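Local coordinates for protein Two-component sensor histidine kinase (Nostoc sp., PDB 6OZB) that binds phycoerythrobilin in a single cyanobacterial phytochrome GAF domain and probably serves as the light-sensing part of a two-component sensor histidine kinase, at residues Lys100-Val105 / Ala183-Val188; Thr49-Ile54 / Pro76-Leu81; Thr23-Gln28 / Thr40-Ala45. The protein carries 1 engineered substitution. One frame throughout, in Å; residues are numbered along the deposited sequence.

In the fold
Helix 12-27 comes first in the chain, and helix 32-47 follows after a short turn. Interaction 3 links these two successive helices with one ion pair at the surface. The chain then enters strand 51-57. Interaction 2 joins the start of this strand to the loop after strand 63-70. Interaction 1 makes the longest closure: strand 102-106, on the other side of the sheet's centre, meets the C-terminal helix 178-201. The three closures follow in series and none encloses another. Interaction 3 touches both others, through V43 on I187 and through R44 and V43 on V52. Interactions 1 and 2 share the sheet, about 17 Å apart between centres.

Interaction 1: Lys100-Val105 / Ala183-Val188; sequences KVRSIV and AMQMIV. With PEB (phycoerythrobilin), chain F.
R102 reaches from strand 102-106 to Q185 on helix 178-201. Its CB points toward the helix. CG lies 3.7 Å from Q185 OE1, and CD comes closer to the same oxygen, at 3.2 Å. The chain bends at chi2 (82°) and again at chi3 (56°), which folds the guanidinium back beside Q185. NE turns away to the backbone O of S115 on the adjacent strand. NH1 carries the bond across: it donates to Q185 OE1 at 2.9 Å. The N-H...O angle is 143°. The donor sits in the amide carbonyl plane, on a lone pair, while OE1 lies tilted from the guanidinium plane. The CB of Q185 is at the guanidinium edge, 3.5 Å from NH1.

This is the GAF fold, with an antiparallel sheet backed by helices on one side and the bilin on the other. S103 and V105 of the same strand line the phycoerythrobilin pocket; S103 CB is 3.3 Å from the propionate oxygen O1C. Q185 OE1 takes a second bond from a water 2.8 Å away, which also donates to K100 O. Q185 NE2 donates to D189 OD1, one helical turn on, which helps fix the amide's rotation.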
loop_
_atom_site.group_PDB
_atom_site.type_symbol
_atom_site.label_atom_id
_atom_site.label_comp_id
_atom_site.label_asym_id
_atom_site.label_seq_id
_atom_site.Cartn_x
_atom_site.Cartn_y
_atom_site.Cartn_z
ATOM N N LYS C 100 4.155 -18.438 -4.411
ATOM C CA LYS C 100 2.940 -18.645 -5.165
ATOM C C LYS C 100 2.092 -17.371 -5.167
ATOM O O LYS C 100 0.878 -17.406 -4.989
ATOM C CB LYS C 100 2.158 -19.834 -4.592
ATOM C CG LYS C 100 3.006 -21.092 -4.488
ATOM C CD LYS C 100 2.137 -22.336 -4.448
ATOM C CE LYS C 100 2.969 -23.631 -4.472
ATOM N NZ LYS C 100 4.368 -23.429 -4.004
ATOM N N VAL C 101 2.755 -16.243 -5.367
ATOM C CA VAL C 101 2.098 -14.960 -5.307
ATOM C C VAL C 101 1.015 -14.788 -6.399
ATOM O O VAL C 101 1.182 -15.244 -7.535
ATOM C CB VAL C 101 3.161 -13.832 -5.413
ATOM C CG1 VAL C 101 3.608 -13.632 -6.852
ATOM C CG2 VAL C 101 2.627 -12.558 -4.859
ATOM N N ARG C 102 -0.090 -14.149 -6.018
ATOM C CA ARG C 102 -1.117 -13.662 -6.934
ATOM C C ARG C 102 -0.897 -12.163 -7.023
ATOM O O ARG C 102 -0.629 -11.533 -6.008
ATOM C CB ARG C 102 -2.517 -14.003 -6.442
ATOM C CG ARG C 102 -2.802 -15.531 -6.343
ATOM C CD ARG C 102 -2.268 -16.153 -5.072
ATOM N NE ARG C 102 -2.782 -15.510 -3.870
ATOM C CZ ARG C 102 -3.941 -15.803 -3.287
ATOM N NH1 ARG C 102 -4.763 -16.715 -3.805
ATOM N NH2 ARG C 102 -4.300 -15.144 -2.209
ATOM N N SER C 103 -0.988 -11.599 -8.225
ATOM C CA SER C 103 -0.629 -10.197 -8.438
ATOM C C SER C 103 -1.712 -9.427 -9.160
ATOM O O SER C 103 -2.230 -9.903 -10.157
ATOM C CB SER C 103 0.644 -10.095 -9.261
ATOM O OG SER C 103 1.760 -10.686 -8.629
ATOM N N ILE C 104 -2.024 -8.235 -8.643
ATOM C CA ILE C 104 -2.971 -7.301 -9.234
ATOM C C ILE C 104 -2.234 -6.022 -9.624
ATOM O O ILE C 104 -1.764 -5.327 -8.747
ATOM C CB ILE C 104 -4.086 -6.925 -8.237
ATOM C CG1 ILE C 104 -4.864 -8.157 -7.758
ATOM C CG2 ILE C 104 -4.999 -5.862 -8.823
ATOM C CD1 ILE C 104 -5.570 -7.946 -6.412
ATOM N N VAL C 105 -2.163 -5.699 -10.918
ATOM C CA VAL C 105 -1.545 -4.452 -11.364
ATOM C C VAL C 105 -2.634 -3.457 -11.680
ATOM O O VAL C 105 -3.546 -3.748 -12.436
ATOM C CB VAL C 105 -0.627 -4.652 -12.606
ATOM C CG1 VAL C 105 0.001 -3.353 -13.020
ATOM C CG2 VAL C 105 0.456 -5.668 -12.286
ATOM N N ALA C 183 -11.367 -16.866 -5.938
ATOM C CA ALA C 183 -11.944 -17.579 -7.076
ATOM C C ALA C 183 -10.884 -18.041 -8.059
ATOM O O ALA C 183 -10.899 -19.189 -8.493
ATOM C CB ALA C 183 -12.955 -16.707 -7.791
ATOM N N MET C 184 -9.975 -17.147 -8.425
ATOM C CA MET C 184 -8.884 -17.501 -9.322
ATOM C C MET C 184 -8.036 -18.617 -8.725
ATOM O O MET C 184 -7.573 -19.514 -9.438
ATOM C CB MET C 184 -8.046 -16.254 -9.642
ATOM C CG MET C 184 -8.785 -15.348 -10.570
ATOM S SD MET C 184 -7.825 -13.910 -10.960
ATOM C CE MET C 184 -6.712 -14.555 -12.201
ATOM N N GLN C 185 -7.863 -18.588 -7.414
ATOM C CA GLN C 185 -7.000 -19.571 -6.741
ATOM C C GLN C 185 -7.625 -20.958 -6.808
ATOM O O GLN C 185 -6.939 -21.955 -7.036
ATOM C CB GLN C 185 -6.738 -19.187 -5.294
ATOM C CG GLN C 185 -5.708 -20.134 -4.591
ATOM C CD GLN C 185 -4.346 -20.068 -5.240
ATOM O OE1 GLN C 185 -3.776 -18.995 -5.379
ATOM N NE2 GLN C 185 -3.836 -21.207 -5.683
ATOM N N MET C 186 -8.930 -21.031 -6.610
ATOM C CA MET C 186 -9.624 -22.313 -6.691
ATOM C C MET C 186 -9.580 -22.844 -8.127
ATOM O O MET C 186 -9.450 -24.039 -8.350
ATOM C CB MET C 186 -11.059 -22.192 -6.185
ATOM C CG MET C 186 -11.177 -21.768 -4.746
ATOM S SD MET C 186 -12.833 -22.073 -4.120
ATOM C CE MET C 186 -13.844 -21.912 -5.600
ATOM N N ILE C 187 -9.711 -21.952 -9.094
ATOM C CA ILE C 187 -9.635 -22.346 -10.492
ATOM C C ILE C 187 -8.252 -22.887 -10.863
ATOM O O ILE C 187 -8.147 -23.929 -11.526
ATOM C CB ILE C 187 -9.994 -21.172 -11.427
ATOM C CG1 ILE C 187 -11.495 -20.879 -11.271
ATOM C CG2 ILE C 187 -9.653 -21.486 -12.859
ATOM C CD1 ILE C 187 -11.905 -19.448 -11.706
ATOM N N VAL C 188 -7.178 -22.213 -10.452
ATOM C CA VAL C 188 -5.864 -22.777 -10.761
ATOM C C VAL C 188 -5.606 -24.055 -9.963
ATOM O O VAL C 188 -4.938 -24.948 -10.479
ATOM C CB VAL C 188 -4.694 -21.755 -10.564
ATOM C CG1 VAL C 188 -4.928 -20.534 -11.466
ATOM C CG2 VAL C 188 -4.499 -21.323 -9.137
HETATM C CHC PEB F . 4.497 -10.999 -18.188
HETATM N NC PEB F . 5.664 -9.697 -16.361
HETATM C C1C PEB F . 5.697 -9.612 -15.003
HETATM C C2C PEB F . 4.804 -10.501 -14.460
HETATM C C3C PEB F . 4.195 -11.171 -15.499
HETATM C C4C PEB F . 4.749 -10.655 -16.692
HETATM C CMC PEB F . 3.162 -12.255 -15.250
HETATM C CAC PEB F . 4.587 -10.656 -12.917
HETATM C CBC PEB F . 3.772 -9.498 -12.365
HETATM C CGC PEB F . 2.319 -9.742 -12.677
HETATM O O1C PEB F . 1.781 -10.803 -12.252
HETATM O O2C PEB F . 1.644 -8.898 -13.341
HETATM N ND PEB F . 2.069 -10.928 -18.125
HETATM C C1D PEB F . 3.298 -11.785 -18.391
HETATM C C2D PEB F . 3.168 -12.113 -19.803
HETATM C C3D PEB F . 2.051 -11.530 -20.361
HETATM C C4D PEB F . 1.307 -10.804 -19.399
HETATM C CMD PEB F . 4.242 -12.920 -20.581
HETATM C CAD PEB F . 1.724 -11.580 -21.864
HETATM C CBD PEB F . 0.429 -11.804 -22.249
HETATM O OD PEB F . 0.256 -10.197 -19.544
HETATM N NA PEB F . 9.134 -6.932 -18.754
HETATM C C1A PEB F . 9.382 -6.829 -20.150
HETATM C C2A PEB F . 10.766 -6.277 -20.372
HETATM C C3A PEB F . 11.389 -6.060 -19.002
HETATM C C4A PEB F . 10.295 -6.496 -18.007
HETATM C CMA PEB F . 11.633 -7.194 -21.292
HETATM C CBA PEB F . 12.898 -4.063 -19.590
HETATM O OA PEB F . 8.586 -7.167 -21.011
HETATM C CHA PEB F . 10.439 -6.359 -16.658
HETATM C CAA PEB F . 11.844 -4.646 -18.630
HETATM N NB PEB F . 8.261 -7.756 -15.862
HETATM C C1B PEB F . 9.401 -6.854 -15.654
HETATM C C2B PEB F . 9.487 -6.450 -14.271
HETATM C C3B PEB F . 8.399 -7.081 -13.586
HETATM C C4B PEB F . 7.607 -7.920 -14.554
HETATM C CHB PEB F . 6.521 -8.651 -14.143
HETATM C CMB PEB F . 10.531 -5.546 -13.699
HETATM C CAB PEB F . 8.075 -6.944 -12.114
HETATM C CBB PEB F . 6.996 -5.895 -11.946
HETATM C CGB PEB F . 6.859 -5.705 -10.434
HETATM O O1B PEB F . 6.433 -6.681 -9.748
HETATM O O2B PEB F . 7.194 -4.620 -9.901
HETATM O O HOH W 1 -1.112 -19.078 -6.220
#

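Interaction 2: Thr49-Ile54 / Pro76-Leu81; sequences TDRVMI and PSLLGL
The guanidinium of R51 has L78 over one face and the carbonyl of P76 at its edge. L78 CD1 stands 3.6 Å above the plane, over the centre of the group. L78 CG is also near, 3.6 Å from R51 NH1, and the two side chains cross at about a right angle. At the edge, R51 NH1 donates to P76 O at 2.8 Å. The oxygen lies in the guanidinium plane. The donor is tilted 16° from the carbonyl plane, and the bond is bent, with an N-H...O angle of 143°. R51 NH2 has a separate partner, H169 ND1, on the neighbouring strand 161-170. The two bonds and the methyl on the face limit how the group can turn. With CG anti to the backbone N (chi1 177°), the extended chain of R51 carries the guanidinium out to P76 and L78, and a bend at chi3 turns it there.

R51 opens strand 51-57 of the GAF sheet. D50 and R51 both face H169, which makes a classic beta bulge where the strand begins. The opposing segment 76-81 is part of the loop between strands 63-70 and 82-83. In it, L78 to L81 form a type II beta turn, closed by L81 N to L78 O.

Two residues further along the strand, M53 points the same way and meets the same leucine. M53 SD is 3.8 Å from L78 CD1 and 4.1 Å from L78 CB. M53 of the strand and L78 of the loop both line the phycoerythrobilin pocket, where their side chains pack on each other. The carboxylate of E68, on strand 63-70, accepts bonds from L78 N and S77 OG.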
loop_
_atom_site.group_PDB
_atom_site.type_symbol
_atom_site.label_atom_id
_atom_site.label_comp_id
_atom_site.label_asym_id
_atom_site.label_seq_id
_atom_site.Cartn_x
_atom_site.Cartn_y
_atom_site.Cartn_z
ATOM N N THR C 49 -13.961 -9.937 -17.436
ATOM C CA THR C 49 -12.902 -9.111 -17.987
ATOM C C THR C 49 -12.762 -9.312 -19.493
ATOM O O THR C 49 -13.279 -10.294 -20.049
ATOM C CB THR C 49 -11.602 -9.450 -17.309
ATOM O OG1 THR C 49 -11.454 -10.866 -17.346
ATOM C CG2 THR C 49 -11.619 -8.966 -15.870
ATOM N N ASP C 50 -12.028 -8.417 -20.149
ATOM C CA ASP C 50 -11.976 -8.412 -21.609
ATOM C C ASP C 50 -11.200 -9.573 -22.205
ATOM O O ASP C 50 -11.497 -9.968 -23.311
ATOM C CB ASP C 50 -11.354 -7.126 -22.133
ATOM C CG ASP C 50 -12.202 -5.883 -21.876
ATOM O OD1 ASP C 50 -13.456 -5.956 -21.901
ATOM O OD2 ASP C 50 -11.573 -4.806 -21.669
ATOM N N ARG C 51 -10.183 -10.075 -21.496
ATOM C CA ARG C 51 -9.303 -11.120 -22.043
ATOM C C ARG C 51 -8.754 -11.959 -20.905
ATOM O O ARG C 51 -8.138 -11.424 -19.985
ATOM C CB ARG C 51 -8.162 -10.489 -22.869
ATOM C CG ARG C 51 -7.114 -11.478 -23.446
ATOM C CD ARG C 51 -6.188 -10.824 -24.486
ATOM N NE ARG C 51 -5.291 -9.834 -23.887
ATOM C CZ ARG C 51 -4.616 -8.910 -24.561
ATOM N NH1 ARG C 51 -4.717 -8.810 -25.881
ATOM N NH2 ARG C 51 -3.848 -8.054 -23.898
ATOM N N VAL C 52 -9.024 -13.268 -20.954
ATOM C CA VAL C 52 -8.466 -14.230 -20.003
ATOM C C VAL C 52 -7.659 -15.224 -20.811
ATOM O O VAL C 52 -8.098 -15.661 -21.867
ATOM C CB VAL C 52 -9.549 -14.934 -19.190
ATOM C CG1 VAL C 52 -8.985 -16.063 -18.341
ATOM C CG2 VAL C 52 -10.242 -13.914 -18.303
ATOM N N MET C 53 -6.463 -15.540 -20.326
ATOM C CA MET C 53 -5.539 -16.441 -21.025
ATOM C C MET C 53 -4.938 -17.441 -20.069
ATOM O O MET C 53 -4.798 -17.158 -18.881
ATOM C CB MET C 53 -4.428 -15.650 -21.682
ATOM C CG MET C 53 -4.924 -14.605 -22.642
ATOM S SD MET C 53 -3.572 -13.569 -23.195
ATOM C CE MET C 53 -3.178 -12.753 -21.676
ATOM N N ILE C 54 -4.582 -18.612 -20.591
ATOM C CA ILE C 54 -3.713 -19.510 -19.856
ATOM C C ILE C 54 -2.389 -19.560 -20.615
ATOM O O ILE C 54 -2.345 -19.744 -21.843
ATOM C CB ILE C 54 -4.361 -20.888 -19.669
ATOM C CG1 ILE C 54 -5.544 -20.715 -18.712
ATOM C CG2 ILE C 54 -3.332 -21.898 -19.131
ATOM C CD1 ILE C 54 -6.237 -21.944 -18.324
ATOM N N PRO C 76 -6.882 -7.523 -29.007
ATOM C CA PRO C 76 -6.410 -8.502 -29.985
ATOM C C PRO C 76 -6.103 -9.842 -29.368
ATOM O O PRO C 76 -5.838 -9.967 -28.179
ATOM C CB PRO C 76 -5.117 -7.872 -30.532
ATOM C CG PRO C 76 -5.181 -6.463 -30.160
ATOM C CD PRO C 76 -5.975 -6.365 -28.909
ATOM N N SER C 77 -6.097 -10.847 -30.223
ATOM C CA SER C 77 -5.831 -12.207 -29.791
ATOM C C SER C 77 -4.338 -12.465 -29.658
ATOM O O SER C 77 -3.542 -12.106 -30.549
ATOM C CB SER C 77 -6.432 -13.197 -30.772
ATOM O OG SER C 77 -6.014 -14.506 -30.426
ATOM N N LEU C 78 -3.955 -13.040 -28.525
ATOM C CA LEU C 78 -2.559 -13.388 -28.278
ATOM C C LEU C 78 -2.366 -14.900 -28.337
ATOM O O LEU C 78 -1.259 -15.383 -28.126
ATOM C CB LEU C 78 -2.098 -12.858 -26.912
ATOM C CG LEU C 78 -2.285 -11.367 -26.654
ATOM C CD1 LEU C 78 -1.739 -10.954 -25.290
ATOM C CD2 LEU C 78 -1.625 -10.549 -27.736
ATOM N N LEU C 79 -3.422 -15.636 -28.678
ATOM C CA LEU C 79 -3.360 -17.082 -28.720
ATOM C C LEU C 79 -2.227 -17.565 -29.626
ATOM O O LEU C 79 -2.056 -17.083 -30.764
ATOM C CB LEU C 79 -4.689 -17.639 -29.212
ATOM C CG LEU C 79 -4.784 -19.155 -29.207
ATOM C CD1 LEU C 79 -4.778 -19.754 -27.787
ATOM C CD2 LEU C 79 -6.011 -19.580 -29.995
ATOM N N GLY C 80 -1.444 -18.521 -29.135
ATOM C CA GLY C 80 -0.360 -19.079 -29.924
ATOM C C GLY C 80 0.924 -18.277 -29.844
ATOM O O GLY C 80 1.968 -18.735 -30.301
ATOM N N LEU C 81 0.873 -17.063 -29.310
ATOM C CA LEU C 81 2.095 -16.256 -29.278
ATOM C C LEU C 81 3.029 -16.732 -28.171
ATOM O O LEU C 81 2.584 -17.159 -27.096
ATOM C CB LEU C 81 1.790 -14.782 -29.095
ATOM C CG LEU C 81 1.003 -14.136 -30.233
ATOM C CD1 LEU C 81 0.797 -12.684 -29.899
ATOM C CD2 LEU C 81 1.703 -14.317 -31.564
#

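Interaction 3: Thr23-Gln28 / Thr40-Ala45; sequences TARIRQ and TAEVRA
The contact belongs to the helical layer of the GAF domain structure, where helix 12-27 and helix 32-47 follow each other in the chain, joined by a short turn. One salt bridge spans the two segments, between R25 of the first helix and E42 of the second. The backbones stay far apart there: the nearest pair of CA atoms, those of R25 and E42, is 12.7 Å apart. Two long side chains therefore have to cover the distance. They come from opposite directions and meet at their charged ends.

R25 has CG anti to its carbonyl carbon (chi1 -69°) and is extended from CG to NE. E42 is extended beyond CG as well. This stretching lets both charges reach the middle of the gap. R25 NH2 is the nitrogen that touches. It donates to E42 OE1, at 2.6 Å as modelled, but NH2 is placed too close to the E42 carboxylate, so its exact position is doubtful. The carboxylate stands at the edge of the guanidinium, and the two flat groups are turned 45° against each other. Both residues are partly exposed, so water probably weakens the attraction between the charges.

The side chain of R25 also touches I35, A38 and T39 of helix 32-47, so this residue packs on the second helix as well as pairing with it. On the first helix, I26 touches Q190 and A194 of the C-terminal helix 178-201. On the second, V43 reaches I187 of that helix and V52 of strand 51-57, while T40 and R44 rest on S69 of strand 63-70.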
loop_
_atom_site.group_PDB
_atom_site.type_symbol
_atom_site.label_atom_id
_atom_site.label_comp_id
_atom_site.label_asym_id
_atom_site.label_seq_id
_atom_site.Cartn_x
_atom_site.Cartn_y
_atom_site.Cartn_z
ATOM N N THR C 23 -14.287 -30.317 -13.474
ATOM C CA THR C 23 -14.273 -31.662 -12.964
ATOM C C THR C 23 -15.022 -32.604 -13.919
ATOM O O THR C 23 -14.582 -33.717 -14.161
ATOM C CB THR C 23 -14.874 -31.705 -11.565
ATOM O OG1 THR C 23 -14.075 -30.893 -10.688
ATOM C CG2 THR C 23 -14.908 -33.097 -11.055
ATOM N N ALA C 24 -16.122 -32.136 -14.499
ATOM C CA ALA C 24 -16.898 -32.950 -15.425
ATOM C C ALA C 24 -16.044 -33.326 -16.629
ATOM O O ALA C 24 -16.123 -34.455 -17.116
ATOM C CB ALA C 24 -18.149 -32.227 -15.867
ATOM N N ARG C 25 -15.229 -32.385 -17.106
ATOM C CA ARG C 25 -14.362 -32.647 -18.243
ATOM C C ARG C 25 -13.273 -33.664 -17.929
ATOM O O ARG C 25 -12.911 -34.495 -18.772
ATOM C CB ARG C 25 -13.718 -31.360 -18.736
ATOM C CG ARG C 25 -14.724 -30.432 -19.383
ATOM C CD ARG C 25 -14.070 -29.156 -19.829
ATOM N NE ARG C 25 -15.133 -28.183 -19.936
ATOM C CZ ARG C 25 -15.237 -27.091 -19.183
ATOM N NH1 ARG C 25 -14.304 -26.738 -18.274
ATOM N NH2 ARG C 25 -16.283 -26.332 -19.356
ATOM N N ILE C 26 -12.719 -33.564 -16.730
ATOM C CA ILE C 26 -11.741 -34.557 -16.273
ATOM C C ILE C 26 -12.382 -35.946 -16.257
ATOM O O ILE C 26 -11.856 -36.895 -16.826
ATOM C CB ILE C 26 -11.218 -34.234 -14.854
ATOM C CG1 ILE C 26 -10.439 -32.933 -14.826
ATOM C CG2 ILE C 26 -10.308 -35.387 -14.333
ATOM C CD1 ILE C 26 -10.150 -32.455 -13.394
ATOM N N ARG C 27 -13.567 -36.039 -15.670
ATOM C CA ARG C 27 -14.273 -37.310 -15.525
ATOM C C ARG C 27 -14.661 -37.933 -16.854
ATOM O O ARG C 27 -14.748 -39.158 -16.970
ATOM C CB ARG C 27 -15.483 -37.091 -14.655
ATOM C CG ARG C 27 -15.114 -36.721 -13.203
ATOM C CD ARG C 27 -16.357 -36.651 -12.422
ATOM N NE ARG C 27 -16.204 -36.021 -11.122
ATOM C CZ ARG C 27 -17.236 -35.732 -10.343
ATOM N NH1 ARG C 27 -18.472 -36.043 -10.724
ATOM N NH2 ARG C 27 -17.027 -35.161 -9.173
ATOM N N GLN C 28 -14.892 -37.097 -17.860
ATOM C CA GLN C 28 -15.198 -37.576 -19.208
ATOM C C GLN C 28 -13.936 -37.954 -20.023
ATOM O O GLN C 28 -14.044 -38.307 -21.198
ATOM C CB GLN C 28 -16.006 -36.515 -19.959
ATOM C CG GLN C 28 -17.395 -36.303 -19.355
ATOM C CD GLN C 28 -18.141 -35.131 -19.973
ATOM O OE1 GLN C 28 -17.555 -34.287 -20.654
ATOM N NE2 GLN C 28 -19.439 -35.054 -19.702
ATOM N N THR C 40 -11.160 -21.666 -20.213
ATOM C CA THR C 40 -10.882 -20.237 -20.207
ATOM C C THR C 40 -12.137 -19.432 -20.527
ATOM O O THR C 40 -12.339 -18.347 -19.968
ATOM C CB THR C 40 -9.762 -19.864 -21.190
ATOM O OG1 THR C 40 -10.247 -19.949 -22.535
ATOM C CG2 THR C 40 -8.572 -20.786 -20.974
ATOM N N ALA C 41 -13.031 -19.943 -21.375
ATOM C CA ALA C 41 -14.255 -19.184 -21.694
ATOM C C ALA C 41 -15.183 -19.042 -20.490
ATOM O O ALA C 41 -15.824 -18.013 -20.290
ATOM C CB ALA C 41 -15.017 -19.828 -22.853
ATOM N N GLU C 42 -15.277 -20.101 -19.703
ATOM C CA GLU C 42 -16.118 -20.076 -18.513
ATOM C C GLU C 42 -15.470 -19.166 -17.469
ATOM O O GLU C 42 -16.139 -18.427 -16.772
ATOM C CB GLU C 42 -16.327 -21.525 -18.050
ATOM C CG GLU C 42 -17.182 -22.231 -19.106
ATOM C CD GLU C 42 -17.360 -23.713 -18.892
ATOM O OE1 GLU C 42 -16.754 -24.259 -17.947
ATOM O OE2 GLU C 42 -18.144 -24.337 -19.655
ATOM N N VAL C 43 -14.156 -19.162 -17.404
ATOM C CA VAL C 43 -13.495 -18.260 -16.457
ATOM C C VAL C 43 -13.711 -16.795 -16.831
ATOM O O VAL C 43 -13.963 -15.943 -15.967
ATOM C CB VAL C 43 -11.995 -18.578 -16.326
ATOM C CG1 VAL C 43 -11.286 -17.544 -15.452
ATOM C CG2 VAL C 43 -11.845 -19.950 -15.700
ATOM N N ARG C 44 -13.658 -16.485 -18.118
ATOM C CA ARG C 44 -13.816 -15.094 -18.539
ATOM C C ARG C 44 -15.205 -14.623 -18.184
ATOM O O ARG C 44 -15.393 -13.510 -17.710
ATOM C CB ARG C 44 -13.572 -14.931 -20.041
ATOM C CG ARG C 44 -13.318 -13.478 -20.458
ATOM C CD ARG C 44 -14.021 -13.111 -21.762
ATOM N NE ARG C 44 -15.462 -13.261 -21.631
ATOM C CZ ARG C 44 -16.286 -12.385 -21.060
ATOM N NH1 ARG C 44 -15.848 -11.248 -20.518
ATOM N NH2 ARG C 44 -17.583 -12.664 -21.027
ATOM N N ALA C 45 -16.185 -15.493 -18.404
ATOM C CA ALA C 45 -17.555 -15.148 -18.106
ATOM C C ALA C 45 -17.713 -14.875 -16.616
ATOM O O ALA C 45 -18.434 -13.969 -16.215
ATOM C CB ALA C 45 -18.480 -16.252 -18.552
#